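Local atomic coordinates of MsStt7d protein (Micromonas, PDB entry 4IX3), a protein that probably acts as an ATP-dependent, magnesium-binding protein kinase, a homologue of the state transition kinase Stt7, this chain holding its catalytic domain. Residues 218-223 with 324-329; 255-260 with 312-317; 275-280 with 294-299; 281-286 with 319-324. One frame throughout, in Å; residues are numbered along the deposited sequence.

Interaction 1 (218-223 with 324-329)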
loop_
_atom_site.group_PDB
_atom_site.type_symbol
_atom_site.label_atom_id
_atom_site.label_comp_id
_atom_site.label_asym_id
_atom_site.label_seq_id
_atom_site.Cartn_x
_atom_site.Cartn_y
_atom_site.Cartn_z
ATOM N N ALA B 218 11.678 -8.211 -14.679
ATOM C CA ALA B 218 11.975 -6.832 -14.297
ATOM C C ALA B 218 11.567 -5.826 -15.374
ATOM O O ALA B 218 11.229 -4.682 -15.076
ATOM C CB ALA B 218 13.437 -6.662 -13.933
ATOM N N ASP B 219 11.611 -6.224 -16.639
ATOM C CA ASP B 219 11.248 -5.301 -17.703
ATOM C C ASP B 219 9.850 -5.545 -18.289
ATOM O O ASP B 219 9.546 -5.068 -19.387
ATOM C CB ASP B 219 12.310 -5.309 -18.796
ATOM C CG ASP B 219 12.320 -6.603 -19.579
ATOM O OD1 ASP B 219 11.759 -7.621 -19.096
ATOM O OD2 ASP B 219 13.022 -6.623 -20.613
ATOM N N GLU B 220 9.026 -6.299 -17.555
ATOM C CA GLU B 220 7.638 -6.578 -17.957
ATOM C C GLU B 220 6.757 -6.455 -16.718
ATOM O O GLU B 220 6.113 -7.416 -16.277
ATOM C CB GLU B 220 7.471 -7.955 -18.584
ATOM C CG GLU B 220 8.335 -8.076 -19.824
ATOM C CD GLU B 220 8.260 -9.426 -20.507
ATOM O OE1 GLU B 220 7.379 -10.254 -20.157
ATOM O OE2 GLU B 220 9.141 -9.652 -21.371
ATOM N N LEU B 221 6.641 -5.217 -16.242
ATOM C CA LEU B 221 5.785 -4.874 -15.109
ATOM C C LEU B 221 4.345 -4.540 -15.548
ATOM O O LEU B 221 3.505 -4.145 -14.739
ATOM C CB LEU B 221 6.439 -3.765 -14.262
ATOM C CG LEU B 221 7.851 -4.127 -13.814
ATOM C CD1 LEU B 221 8.400 -2.907 -13.082
ATOM C CD2 LEU B 221 7.926 -5.411 -12.991
ATOM N N TYR B 222 4.040 -4.730 -16.821
ATOM C CA TYR B 222 2.764 -4.366 -17.432
ATOM C C TYR B 222 1.971 -5.598 -17.895
ATOM O O TYR B 222 2.541 -6.683 -18.068
ATOM C CB TYR B 222 3.026 -3.489 -18.668
ATOM C CG TYR B 222 3.954 -4.143 -19.713
ATOM C CD1 TYR B 222 3.469 -5.109 -20.615
ATOM C CD2 TYR B 222 5.314 -3.824 -19.758
ATOM C CE1 TYR B 222 4.313 -5.733 -21.526
ATOM C CE2 TYR B 222 6.160 -4.432 -20.679
ATOM C CZ TYR B 222 5.658 -5.381 -21.547
ATOM O OH TYR B 222 6.557 -5.928 -22.438
ATOM N N LEU B 223 0.687 -5.412 -18.205
ATOM C CA LEU B 223 -0.107 -6.369 -18.973
ATOM C C LEU B 223 -0.102 -6.015 -20.448
ATOM O O LEU B 223 0.137 -6.882 -21.295
ATOM C CB LEU B 223 -1.544 -6.501 -18.447
ATOM C CG LEU B 223 -1.669 -7.066 -17.033
ATOM C CD1 LEU B 223 -3.128 -7.256 -16.668
ATOM C CD2 LEU B 223 -0.937 -8.399 -16.897
ATOM N N ASP B 324 6.048 -14.074 -26.724
ATOM C CA ASP B 324 5.651 -14.828 -27.907
ATOM C C ASP B 324 6.158 -16.260 -27.903
ATOM O O ASP B 324 5.663 -17.062 -28.683
ATOM C CB ASP B 324 6.133 -14.152 -29.192
ATOM C CG ASP B 324 5.259 -12.975 -29.569
ATOM O OD1 ASP B 324 4.220 -12.769 -28.897
ATOM O OD2 ASP B 324 5.592 -12.249 -30.514
ATOM N N ALA B 325 7.134 -16.536 -27.045
ATOM C CA ALA B 325 7.715 -17.862 -26.916
ATOM C C ALA B 325 7.218 -18.507 -25.619
ATOM O O ALA B 325 7.409 -19.699 -25.424
ATOM C CB ALA B 325 9.248 -17.736 -26.901
ATOM N N ARG B 326 6.609 -17.750 -24.700
ATOM C CA ARG B 326 6.317 -18.254 -23.360
ATOM C C ARG B 326 5.003 -19.045 -23.362
ATOM O O ARG B 326 4.007 -18.589 -23.954
ATOM C CB ARG B 326 6.203 -17.052 -22.406
ATOM C CG ARG B 326 6.196 -17.427 -20.928
ATOM C CD ARG B 326 6.092 -16.183 -20.040
ATOM N NE ARG B 326 7.164 -15.216 -20.329
ATOM C CZ ARG B 326 7.092 -13.902 -20.130
ATOM N NH1 ARG B 326 6.031 -13.407 -19.527
ATOM N NH2 ARG B 326 8.087 -13.104 -20.482
ATOM N N ALA B 327 4.983 -20.173 -22.656
ATOM C CA ALA B 327 3.770 -21.034 -22.660
ATOM C C ALA B 327 2.576 -20.328 -22.038
ATOM O O ALA B 327 2.734 -19.611 -21.042
ATOM C CB ALA B 327 4.010 -22.288 -21.843
ATOM N N SER B 328 1.371 -20.586 -22.568
ATOM C CA SER B 328 0.150 -20.287 -21.828
ATOM C C SER B 328 0.038 -21.245 -20.671
ATOM O O SER B 328 0.641 -22.336 -20.674
ATOM C CB SER B 328 -1.063 -20.444 -22.751
ATOM O OG SER B 328 -1.226 -21.821 -23.111
ATOM N N CYS B 329 -0.729 -20.901 -19.649
ATOM C CA CYS B 329 -0.920 -21.800 -18.516
ATOM C C CYS B 329 -1.694 -23.053 -18.970
ATOM O O CYS B 329 -1.351 -24.157 -18.535
ATOM C CB CYS B 329 -1.655 -21.076 -17.377
ATOM S SG CYS B 329 -0.577 -19.823 -16.588
HETATM O O HOH W 1 5.565 -10.698 -18.379
#

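Interaction 2 (255-260 with 312-317)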
loop_
_atom_site.group_PDB
_atom_site.type_symbol
_atom_site.label_atom_id
_atom_site.label_comp_id
_atom_site.label_asym_id
_atom_site.label_seq_id
_atom_site.Cartn_x
_atom_site.Cartn_y
_atom_site.Cartn_z
ATOM N N CYS B 255 7.867 -18.766 -11.307
ATOM C CA CYS B 255 8.469 -18.452 -10.027
ATOM C C CYS B 255 7.955 -19.307 -8.907
ATOM O O CYS B 255 8.724 -19.761 -8.072
ATOM C CB CYS B 255 8.257 -16.964 -9.686
ATOM S SG CYS B 255 9.097 -15.777 -10.781
ATOM N N VAL B 256 6.620 -19.509 -8.861
ATOM C CA VAL B 256 6.063 -20.396 -7.830
ATOM C C VAL B 256 6.711 -21.787 -7.994
ATOM O O VAL B 256 7.071 -22.390 -6.990
ATOM C CB VAL B 256 4.529 -20.524 -8.015
ATOM C CG1 VAL B 256 3.930 -21.610 -7.116
ATOM C CG2 VAL B 256 3.856 -19.175 -7.715
ATOM N N MET B 257 6.774 -22.294 -9.218
ATOM C CA MET B 257 7.355 -23.607 -9.437
ATOM C C MET B 257 8.804 -23.718 -8.941
ATOM O O MET B 257 9.155 -24.711 -8.277
ATOM C CB MET B 257 7.329 -23.930 -10.907
ATOM C CG MET B 257 7.930 -25.314 -11.194
ATOM S SD MET B 257 7.396 -25.941 -12.766
ATOM C CE MET B 257 8.413 -27.436 -12.860
ATOM N N LEU B 258 9.629 -22.695 -9.236
ATOM C CA LEU B 258 11.006 -22.706 -8.726
ATOM C C LEU B 258 11.024 -22.840 -7.219
ATOM O O LEU B 258 11.846 -23.561 -6.658
ATOM C CB LEU B 258 11.729 -21.430 -9.125
ATOM C CG LEU B 258 12.081 -21.327 -10.626
ATOM C CD1 LEU B 258 12.388 -19.912 -11.061
ATOM C CD2 LEU B 258 13.268 -22.246 -10.982
ATOM N N GLN B 259 10.190 -22.050 -6.520
ATOM C CA GLN B 259 10.215 -22.108 -5.079
ATOM C C GLN B 259 9.703 -23.423 -4.512
ATOM O O GLN B 259 10.221 -23.905 -3.519
ATOM C CB GLN B 259 9.440 -20.914 -4.536
ATOM C CG GLN B 259 10.041 -19.588 -4.970
ATOM C CD GLN B 259 9.658 -18.425 -4.088
ATOM O OE1 GLN B 259 10.511 -17.813 -3.398
ATOM N NE2 GLN B 259 8.424 -18.041 -4.204
ATOM N N LEU B 260 8.626 -23.954 -5.106
ATOM C CA LEU B 260 8.151 -25.254 -4.621
ATOM C C LEU B 260 9.214 -26.334 -4.863
ATOM O O LEU B 260 9.368 -27.210 -4.030
ATOM C CB LEU B 260 6.844 -25.623 -5.328
ATOM C CG LEU B 260 5.702 -24.651 -5.002
ATOM C CD1 LEU B 260 4.519 -25.105 -5.817
ATOM C CD2 LEU B 260 5.448 -24.690 -3.504
ATOM N N TRP B 312 12.958 -28.602 -15.229
ATOM C CA TRP B 312 13.687 -27.510 -15.875
ATOM C C TRP B 312 13.000 -27.087 -17.152
ATOM O O TRP B 312 12.950 -25.878 -17.464
ATOM C CB TRP B 312 15.118 -27.909 -16.213
ATOM C CG TRP B 312 16.021 -27.990 -15.021
ATOM C CD1 TRP B 312 16.684 -29.101 -14.539
ATOM C CD2 TRP B 312 16.490 -26.859 -14.217
ATOM N NE1 TRP B 312 17.535 -28.743 -13.526
ATOM C CE2 TRP B 312 17.422 -27.416 -13.242
ATOM C CE3 TRP B 312 16.202 -25.497 -14.195
ATOM C CZ2 TRP B 312 18.054 -26.619 -12.292
ATOM C CZ3 TRP B 312 16.858 -24.705 -13.249
ATOM C CH2 TRP B 312 17.764 -25.251 -12.319
ATOM N N ASP B 313 12.582 -28.041 -17.987
ATOM C CA ASP B 313 11.994 -27.685 -19.246
ATOM C C ASP B 313 10.702 -26.897 -19.017
ATOM O O ASP B 313 10.434 -25.951 -19.745
ATOM C CB ASP B 313 11.695 -28.918 -20.125
ATOM C CG ASP B 313 11.337 -28.501 -21.546
ATOM O OD1 ASP B 313 10.143 -28.552 -21.907
ATOM O OD2 ASP B 313 12.234 -28.036 -22.303
ATOM N N LEU B 314 9.879 -27.311 -18.057
ATOM C CA LEU B 314 8.602 -26.609 -17.833
ATOM C C LEU B 314 8.854 -25.198 -17.307
ATOM O O LEU B 314 8.201 -24.231 -17.709
ATOM C CB LEU B 314 7.716 -27.395 -16.852
ATOM C CG LEU B 314 6.400 -26.709 -16.477
ATOM C CD1 LEU B 314 5.565 -26.282 -17.688
ATOM C CD2 LEU B 314 5.603 -27.580 -15.499
ATOM N N CYS B 315 9.802 -25.064 -16.402
ATOM C CA CYS B 315 10.249 -23.731 -15.975
ATOM C C CYS B 315 10.673 -22.902 -17.182
ATOM O O CYS B 315 10.285 -21.747 -17.294
ATOM C CB CYS B 315 11.398 -23.782 -14.960
ATOM S SG CYS B 315 10.903 -24.281 -13.305
ATOM N N GLN B 316 11.481 -23.455 -18.092
ATOM C CA GLN B 316 11.902 -22.715 -19.279
ATOM C C GLN B 316 10.677 -22.257 -20.085
ATOM O O GLN B 316 10.607 -21.112 -20.562
ATOM C CB GLN B 316 12.811 -23.558 -20.189
ATOM C CG GLN B 316 13.180 -22.826 -21.491
ATOM C CD GLN B 316 14.061 -21.630 -21.207
ATOM O OE1 GLN B 316 13.590 -20.507 -20.953
ATOM N NE2 GLN B 316 15.357 -21.869 -21.208
ATOM N N ARG B 317 9.694 -23.145 -20.236
ATOM C CA ARG B 317 8.477 -22.792 -20.986
ATOM C C ARG B 317 7.698 -21.643 -20.347
ATOM O O ARG B 317 7.262 -20.731 -21.038
ATOM C CB ARG B 317 7.506 -23.999 -21.063
ATOM C CG ARG B 317 8.027 -25.249 -21.787
ATOM C CD ARG B 317 8.223 -24.852 -23.213
ATOM N NE ARG B 317 6.941 -24.442 -23.832
ATOM C CZ ARG B 317 6.727 -23.256 -24.405
ATOM N NH1 ARG B 317 7.706 -22.361 -24.533
ATOM N NH2 ARG B 317 5.529 -22.975 -24.904
#

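Interaction 3 (275-280 with 294-299)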
loop_
_atom_site.group_PDB
_atom_site.type_symbol
_atom_site.label_atom_id
_atom_site.label_comp_id
_atom_site.label_asym_id
_atom_site.label_seq_id
_atom_site.Cartn_x
_atom_site.Cartn_y
_atom_site.Cartn_z
ATOM N N LEU B 275 17.082 -15.654 -10.101
ATOM C CA LEU B 275 16.558 -14.915 -11.258
ATOM C C LEU B 275 17.603 -13.967 -11.851
ATOM O O LEU B 275 17.597 -13.734 -13.063
ATOM C CB LEU B 275 15.278 -14.147 -10.901
ATOM C CG LEU B 275 14.075 -15.082 -10.702
ATOM C CD1 LEU B 275 12.903 -14.256 -10.194
ATOM C CD2 LEU B 275 13.693 -15.830 -11.974
ATOM N N ALA B 276 18.493 -13.416 -11.027
ATOM C CA ALA B 276 19.561 -12.555 -11.526
ATOM C C ALA B 276 20.494 -13.376 -12.404
ATOM O O ALA B 276 20.938 -12.911 -13.460
ATOM C CB ALA B 276 20.311 -11.978 -10.347
ATOM N N ASP B 277 20.820 -14.591 -11.953
ATOM C CA ASP B 277 21.713 -15.454 -12.740
ATOM C C ASP B 277 21.010 -15.895 -14.022
ATOM O O ASP B 277 21.632 -15.959 -15.072
ATOM C CB ASP B 277 22.118 -16.686 -11.928
ATOM C CG ASP B 277 23.321 -16.425 -11.025
ATOM O OD1 ASP B 277 24.116 -15.499 -11.308
ATOM O OD2 ASP B 277 23.466 -17.150 -10.019
ATOM N N TYR B 278 19.704 -16.158 -13.927
ATOM C CA TYR B 278 18.890 -16.574 -15.071
ATOM C C TYR B 278 18.867 -15.500 -16.163
ATOM O O TYR B 278 19.157 -15.745 -17.350
ATOM C CB TYR B 278 17.475 -16.927 -14.579
ATOM C CG TYR B 278 16.530 -17.410 -15.665
ATOM C CD1 TYR B 278 16.799 -18.553 -16.427
ATOM C CD2 TYR B 278 15.304 -16.778 -15.852
ATOM C CE1 TYR B 278 15.886 -18.995 -17.382
ATOM C CE2 TYR B 278 14.390 -17.205 -16.798
ATOM C CZ TYR B 278 14.675 -18.333 -17.536
ATOM O OH TYR B 278 13.792 -18.795 -18.504
ATOM N N LYS B 279 18.668 -14.255 -15.731
ATOM C CA LYS B 279 18.720 -13.131 -16.645
ATOM C C LYS B 279 20.118 -13.011 -17.262
ATOM O O LYS B 279 20.262 -12.797 -18.472
ATOM C CB LYS B 279 18.394 -11.860 -15.851
ATOM C CG LYS B 279 18.602 -10.572 -16.635
ATOM C CD LYS B 279 18.042 -9.395 -15.844
ATOM C CE LYS B 279 18.607 -8.082 -16.366
ATOM N NZ LYS B 279 18.368 -7.979 -17.827
ATOM N N ALA B 280 21.140 -13.129 -16.416
ATOM C CA ALA B 280 22.527 -12.950 -16.861
ATOM C C ALA B 280 22.922 -13.977 -17.942
ATOM O O ALA B 280 23.756 -13.671 -18.784
ATOM C CB ALA B 280 23.465 -13.004 -15.659
ATOM N N GLY B 294 26.588 -24.982 -10.786
ATOM C CA GLY B 294 27.725 -25.361 -9.932
ATOM C C GLY B 294 28.048 -24.400 -8.793
ATOM O O GLY B 294 28.760 -24.754 -7.855
ATOM N N GLU B 295 27.544 -23.174 -8.872
ATOM C CA GLU B 295 27.643 -22.206 -7.780
ATOM C C GLU B 295 26.615 -22.359 -6.666
ATOM O O GLU B 295 26.581 -21.536 -5.758
ATOM C CB GLU B 295 27.474 -20.791 -8.337
ATOM C CG GLU B 295 28.533 -20.390 -9.351
ATOM C CD GLU B 295 28.370 -18.964 -9.857
ATOM O OE1 GLU B 295 27.770 -18.125 -9.149
ATOM O OE2 GLU B 295 28.869 -18.670 -10.967
ATOM N N TYR B 296 25.690 -23.301 -6.807
ATOM C CA TYR B 296 24.506 -23.385 -5.929
ATOM C C TYR B 296 24.621 -24.648 -5.067
ATOM O O TYR B 296 23.703 -25.474 -4.986
ATOM C CB TYR B 296 23.228 -23.456 -6.774
ATOM C CG TYR B 296 22.782 -22.111 -7.304
ATOM C CD1 TYR B 296 21.677 -21.451 -6.741
ATOM C CD2 TYR B 296 23.480 -21.477 -8.349
ATOM C CE1 TYR B 296 21.294 -20.188 -7.186
ATOM C CE2 TYR B 296 23.116 -20.201 -8.793
ATOM C CZ TYR B 296 22.006 -19.582 -8.221
ATOM O OH TYR B 296 21.644 -18.321 -8.633
ATOM N N GLY B 297 25.795 -24.854 -4.492
ATOM C CA GLY B 297 26.068 -26.130 -3.877
ATOM C C GLY B 297 25.245 -26.349 -2.632
ATOM O O GLY B 297 25.164 -27.486 -2.168
ATOM N N THR B 298 24.709 -25.276 -2.049
ATOM C CA THR B 298 23.859 -25.386 -0.854
ATOM C C THR B 298 22.457 -25.855 -1.217
ATOM O O THR B 298 21.692 -26.194 -0.315
ATOM C CB THR B 298 23.760 -24.095 0.017
ATOM O OG1 THR B 298 23.011 -23.079 -0.662
ATOM C CG2 THR B 298 25.133 -23.533 0.479
ATOM N N MET B 299 22.126 -25.895 -2.511
ATOM C CA MET B 299 20.772 -26.225 -2.960
ATOM C C MET B 299 20.720 -27.559 -3.669
ATOM O O MET B 299 21.767 -28.108 -4.051
ATOM C CB MET B 299 20.210 -25.130 -3.876
ATOM C CG MET B 299 20.375 -23.735 -3.284
ATOM S SD MET B 299 19.282 -22.584 -4.123
ATOM C CE MET B 299 19.877 -21.064 -3.396
HETATM O O HOH W 2 26.806 -15.708 -10.408
HETATM O O HOH W 3 25.080 -17.171 -7.728
#

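Interaction 4 (281-286 with 319-324)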
loop_
_atom_site.group_PDB
_atom_site.type_symbol
_atom_site.label_atom_id
_atom_site.label_comp_id
_atom_site.label_asym_id
_atom_site.label_seq_id
_atom_site.Cartn_x
_atom_site.Cartn_y
_atom_site.Cartn_z
ATOM N N VAL B 281 22.333 -15.175 -17.961
ATOM C CA VAL B 281 22.669 -16.172 -19.004
ATOM C C VAL B 281 21.624 -16.207 -20.127
ATOM O O VAL B 281 21.497 -17.198 -20.875
ATOM C CB VAL B 281 22.910 -17.591 -18.440
ATOM C CG1 VAL B 281 24.006 -17.574 -17.380
ATOM C CG2 VAL B 281 21.606 -18.187 -17.896
ATOM N N GLY B 282 20.863 -15.116 -20.207
ATOM C CA GLY B 282 19.963 -14.868 -21.322
ATOM C C GLY B 282 18.657 -15.622 -21.164
ATOM O O GLY B 282 18.067 -16.016 -22.156
ATOM N N TYR B 283 18.171 -15.764 -19.928
ATOM C CA TYR B 283 16.909 -16.468 -19.656
ATOM C C TYR B 283 16.851 -17.855 -20.294
ATOM O O TYR B 283 15.830 -18.254 -20.880
ATOM C CB TYR B 283 15.717 -15.653 -20.167
ATOM C CG TYR B 283 15.701 -14.238 -19.661
ATOM C CD1 TYR B 283 15.123 -13.912 -18.425
ATOM C CD2 TYR B 283 16.254 -13.212 -20.441
ATOM C CE1 TYR B 283 15.110 -12.570 -18.011
ATOM C CE2 TYR B 283 16.234 -11.900 -20.031
ATOM C CZ TYR B 283 15.673 -11.577 -18.816
ATOM O OH TYR B 283 15.673 -10.262 -18.438
ATOM N N ASP B 284 17.949 -18.590 -20.123
ATOM C CA ASP B 284 18.176 -19.856 -20.795
ATOM C C ASP B 284 18.500 -20.818 -19.659
ATOM O O ASP B 284 19.563 -20.748 -19.010
ATOM C CB ASP B 284 19.346 -19.705 -21.786
ATOM C CG ASP B 284 19.698 -20.994 -22.516
ATOM O OD1 ASP B 284 19.467 -22.102 -21.999
ATOM O OD2 ASP B 284 20.314 -20.892 -23.597
ATOM N N VAL B 285 17.535 -21.676 -19.373
ATOM C CA VAL B 285 17.649 -22.622 -18.286
ATOM C C VAL B 285 18.855 -23.584 -18.452
ATOM O O VAL B 285 19.548 -23.901 -17.492
ATOM C CB VAL B 285 16.278 -23.325 -18.167
ATOM C CG1 VAL B 285 16.356 -24.711 -17.577
ATOM C CG2 VAL B 285 15.242 -22.468 -17.464
ATOM N N ASN B 286 19.128 -24.046 -19.673
ATOM C CA ASN B 286 20.272 -24.932 -19.910
ATOM C C ASN B 286 21.600 -24.234 -19.745
ATOM O O ASN B 286 22.539 -24.807 -19.182
ATOM C CB ASN B 286 20.141 -25.607 -21.267
ATOM C CG ASN B 286 19.014 -26.628 -21.274
ATOM O OD1 ASN B 286 18.570 -27.102 -20.218
ATOM N ND2 ASN B 286 18.544 -26.973 -22.458
ATOM N N MET B 319 8.900 -19.403 -18.398
ATOM C CA MET B 319 9.777 -18.259 -18.121
ATOM C C MET B 319 10.599 -17.849 -19.341
ATOM O O MET B 319 11.690 -17.253 -19.201
ATOM C CB MET B 319 10.612 -18.534 -16.875
ATOM C CG MET B 319 9.736 -18.881 -15.662
ATOM S SD MET B 319 10.617 -19.066 -14.120
ATOM C CE MET B 319 10.880 -17.329 -13.741
ATOM N N GLU B 320 10.076 -18.109 -20.535
ATOM C CA GLU B 320 10.787 -17.604 -21.715
ATOM C C GLU B 320 10.865 -16.071 -21.637
ATOM O O GLU B 320 9.889 -15.407 -21.233
ATOM C CB GLU B 320 10.071 -18.005 -23.010
ATOM C CG GLU B 320 10.283 -19.432 -23.457
ATOM C CD GLU B 320 11.714 -19.632 -23.955
ATOM O OE1 GLU B 320 12.446 -18.655 -24.274
ATOM O OE2 GLU B 320 12.061 -20.796 -24.199
ATOM N N ALA B 321 11.959 -15.497 -22.114
ATOM C CA ALA B 321 12.137 -14.054 -22.067
ATOM C C ALA B 321 11.064 -13.327 -22.869
ATOM O O ALA B 321 10.523 -12.299 -22.432
ATOM C CB ALA B 321 13.526 -13.705 -22.582
ATOM N N GLU B 322 10.709 -13.880 -24.031
ATOM C CA GLU B 322 9.728 -13.294 -24.934
ATOM C C GLU B 322 8.352 -13.863 -24.692
ATOM O O GLU B 322 8.193 -15.078 -24.696
ATOM C CB GLU B 322 10.147 -13.534 -26.387
ATOM C CG GLU B 322 11.450 -12.867 -26.747
ATOM C CD GLU B 322 11.331 -11.363 -26.762
ATOM O OE1 GLU B 322 10.207 -10.881 -27.051
ATOM O OE2 GLU B 322 12.369 -10.687 -26.541
ATOM N N ARG B 323 7.343 -13.007 -24.527
ATOM C CA ARG B 323 5.970 -13.469 -24.395
ATOM C C ARG B 323 5.516 -14.361 -25.542
ATOM O O ARG B 323 4.774 -15.315 -25.359
ATOM C CB ARG B 323 5.004 -12.294 -24.205
ATOM C CG ARG B 323 4.995 -11.814 -22.777
ATOM C CD ARG B 323 3.864 -10.822 -22.600
ATOM N NE ARG B 323 3.969 -10.337 -21.241
ATOM C CZ ARG B 323 3.178 -9.382 -20.760
ATOM N NH1 ARG B 323 2.213 -8.917 -21.545
ATOM N NH2 ARG B 323 3.382 -8.940 -19.533
ATOM N N ASP B 324 6.048 -14.074 -26.724
ATOM C CA ASP B 324 5.651 -14.828 -27.907
ATOM C C ASP B 324 6.158 -16.260 -27.903
ATOM O O ASP B 324 5.663 -17.062 -28.683
ATOM C CB ASP B 324 6.133 -14.152 -29.192
ATOM C CG ASP B 324 5.259 -12.975 -29.569
ATOM O OD1 ASP B 324 4.220 -12.769 -28.897
ATOM O OD2 ASP B 324 5.592 -12.249 -30.514
HETATM O O HOH W 4 14.140 -17.188 -22.795
#

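Interaction 1 (218-223 with 324-329)
Glu220 and Arg326 meet in a buried salt bridge, where NH2 of Arg326 donates to OE1 of Glu220 over 3.0 Å in a nearly straight bond (165° at the hydrogen). The carboxylate and guanidinium planes lie 21° apart, and the oxygen, near the guanidinium plane, is approached from its syn side but somewhat out of the carboxylate plane. Water 1 closes a ring beside this bond, donating to Glu220 OE1 at 2.6 Å and accepting from Arg326 NH1 at 3.0 Å. Each charge has a second partner: Lys217 forms a salt bridge with Glu220 OE2, while Arg326 NE bonds to Glu320 O. The long arginine suits this place because its chain, bent at chi3 (-56°), spans a gap that leaves the nearest CA atoms, those of Glu220 and Arg326, 12.9 Å apart. A glutamine in place of Glu220 would probably leave the buried charge of Arg326 without its anionic mate and take from Lys217 one of its two acidic partners, Asp219 being the other. Farther out, Arg326 packs on Ser250 of helix 246-261. Position and sequence are consistent with the conserved Glu-Arg ion pair of protein kinases, which ties the APE-motif end of the activation segment to the loop before the last helix of the C-lobe.

Interaction 2 (255-260 with 312-317)
Helices 255-260 and 312-317 run nearly antiparallel, their axes at 154° and 10.0 Å apart, with Met257 and Cys315 the closest pair of residues at 7.2 Å between CA atoms. Met257 reaches across this gap as a fully extended rod, CG anti to the backbone N (chi1 -180°) and CE anti to CB (chi3 174°), which carries its thioether to the opposite helix. There SD lies 3.7 Å from CD2 of Leu314, and the methyl CE touches the same branch at 3.9 Å, the two chains crossing at a slant. Methionine suits the task, being long, unbranched and apolar. On its other flank, Met257 CG is 3.8 Å from SG of Cys315, a small residue that can face the neighbouring helix directly. Leu258 adds its CD2 branch to that sulfur at 3.9 Å, although a second conformer of Cys315 makes both sulfur contacts less certain. An alanine in place of Met257 would probably open a gap beside Leu314 and Cys315 and cost both an apolar neighbour. No hydrogen bond links the two segments. Helix 246-261, the central αF helix of the kinase C-lobe, is thus sandwiched: Met257 also packs on Thr145 and Met149 of helix 141-161, and Leu258 on Phe274 of helix 268-280.

Interaction 3 (275-280 with 294-299)
Asp277 and Tyr296 both turn CG beside their own backbone N (chi1 -85° and -79°), and this brings carboxylate and phenol together from opposite directions. The pair joins helix 268-280 of the kinase C-lobe to the loop before helix 302-318, where a type I beta turn, Tyr296 to Met299, begins. Tyr296 OH donates to OD2 of Asp277 over a short 2.6 Å. The oxygen sits at the ring edge, near its plane, while the carboxylate stands steeply to the ring at 72° and is met on its anti side, somewhat out of its plane. A tyrosine suits the place because its hydroxyl serves the helix while its buried ring has partners of its own: a cation-pi contact with Arg273 and an edge-to-face one with Phe288. Glu295, on the solvent side, brings a like charge near, its OE1 4.5 Å from Asp277 OD2. Two waters probably soften this repulsion by donating to both acids. Water 2 spans Asp277 OD1 (2.8 Å) and Glu295 OE1 (2.9 Å). Water 3, a little longer on one arm, gives its hydrogens to Asp277 OD2 at 2.8 Å and Glu295 OE1 at 3.2 Å, so that OD2 receives both a phenol and a water.

Interaction 4 (281-286 with 319-324)
Tyr283 lies against Ala321 just beyond a Schellman motif that ends helix 268-280, in the C-lobe of the kinase fold. Gly282 is the C-prime residue of that motif, its positive phi being easy for glycine, and Tyr283 N reaches back to Tyr278 O. This turn swings Tyr283 toward the loop that follows helix 302-318, bringing its CA within 5.9 Å of that of Ala321. Asp284 then caps helix 285-291 through Ala287 N.

The tight part is small and apolar. The methyl CB of Ala321 meets the inner end of the tyrosine ring obliquely, 3.5 Å from CD2 and 3.7 Å from CG. Tyr283 has CG anti to its carbonyl carbon (chi1 -53°), which sets the inner ring atoms, rather than the hydroxyl, against the methyl. Alanine fits because a single carbon suffices where the two backbones come so close. Next to it, Met319 O is a looser neighbour, 4.4 Å from Tyr283 CB. That carbonyl accepts from Tyr278 OH, while the Met319 side chain turns into the core against Trp251, Cys255 and Leu258 of helix 246-261.

The opposite character prevails where the backbones are joined through solvent. No direct hydrogen bond crosses here; a bound water does the work, and partly exposed Glu320 suits this border because its carboxylate can hold the water while its CB points away from the other segment. Water 4 donates to Tyr283 O at 2.8 Å and to Glu320 OE1 at 2.7 Å, and accepts from Ala321 N at 2.8 Å.

Reading from the N terminus, the chain leaves the activation-segment region at 218-223 and returns only at 324-329, so interaction 1 closes the widest loop and contains the other three. Within it, interaction 2 brings helix 302-318 back against helix 246-261, and interaction 3 closes a short loop nested inside that one. Interaction 4 starts inside interactions 2 and 3 but ends beyond both, crossing each. Interactions 1 and 4 share Asp324, and Arg317 NH1 of 312-317 bonds to Ala325 O of 324-329. Together the contacts fasten helices 246-261, 268-280 and 302-318, and the loops that join them, into one C-lobe unit.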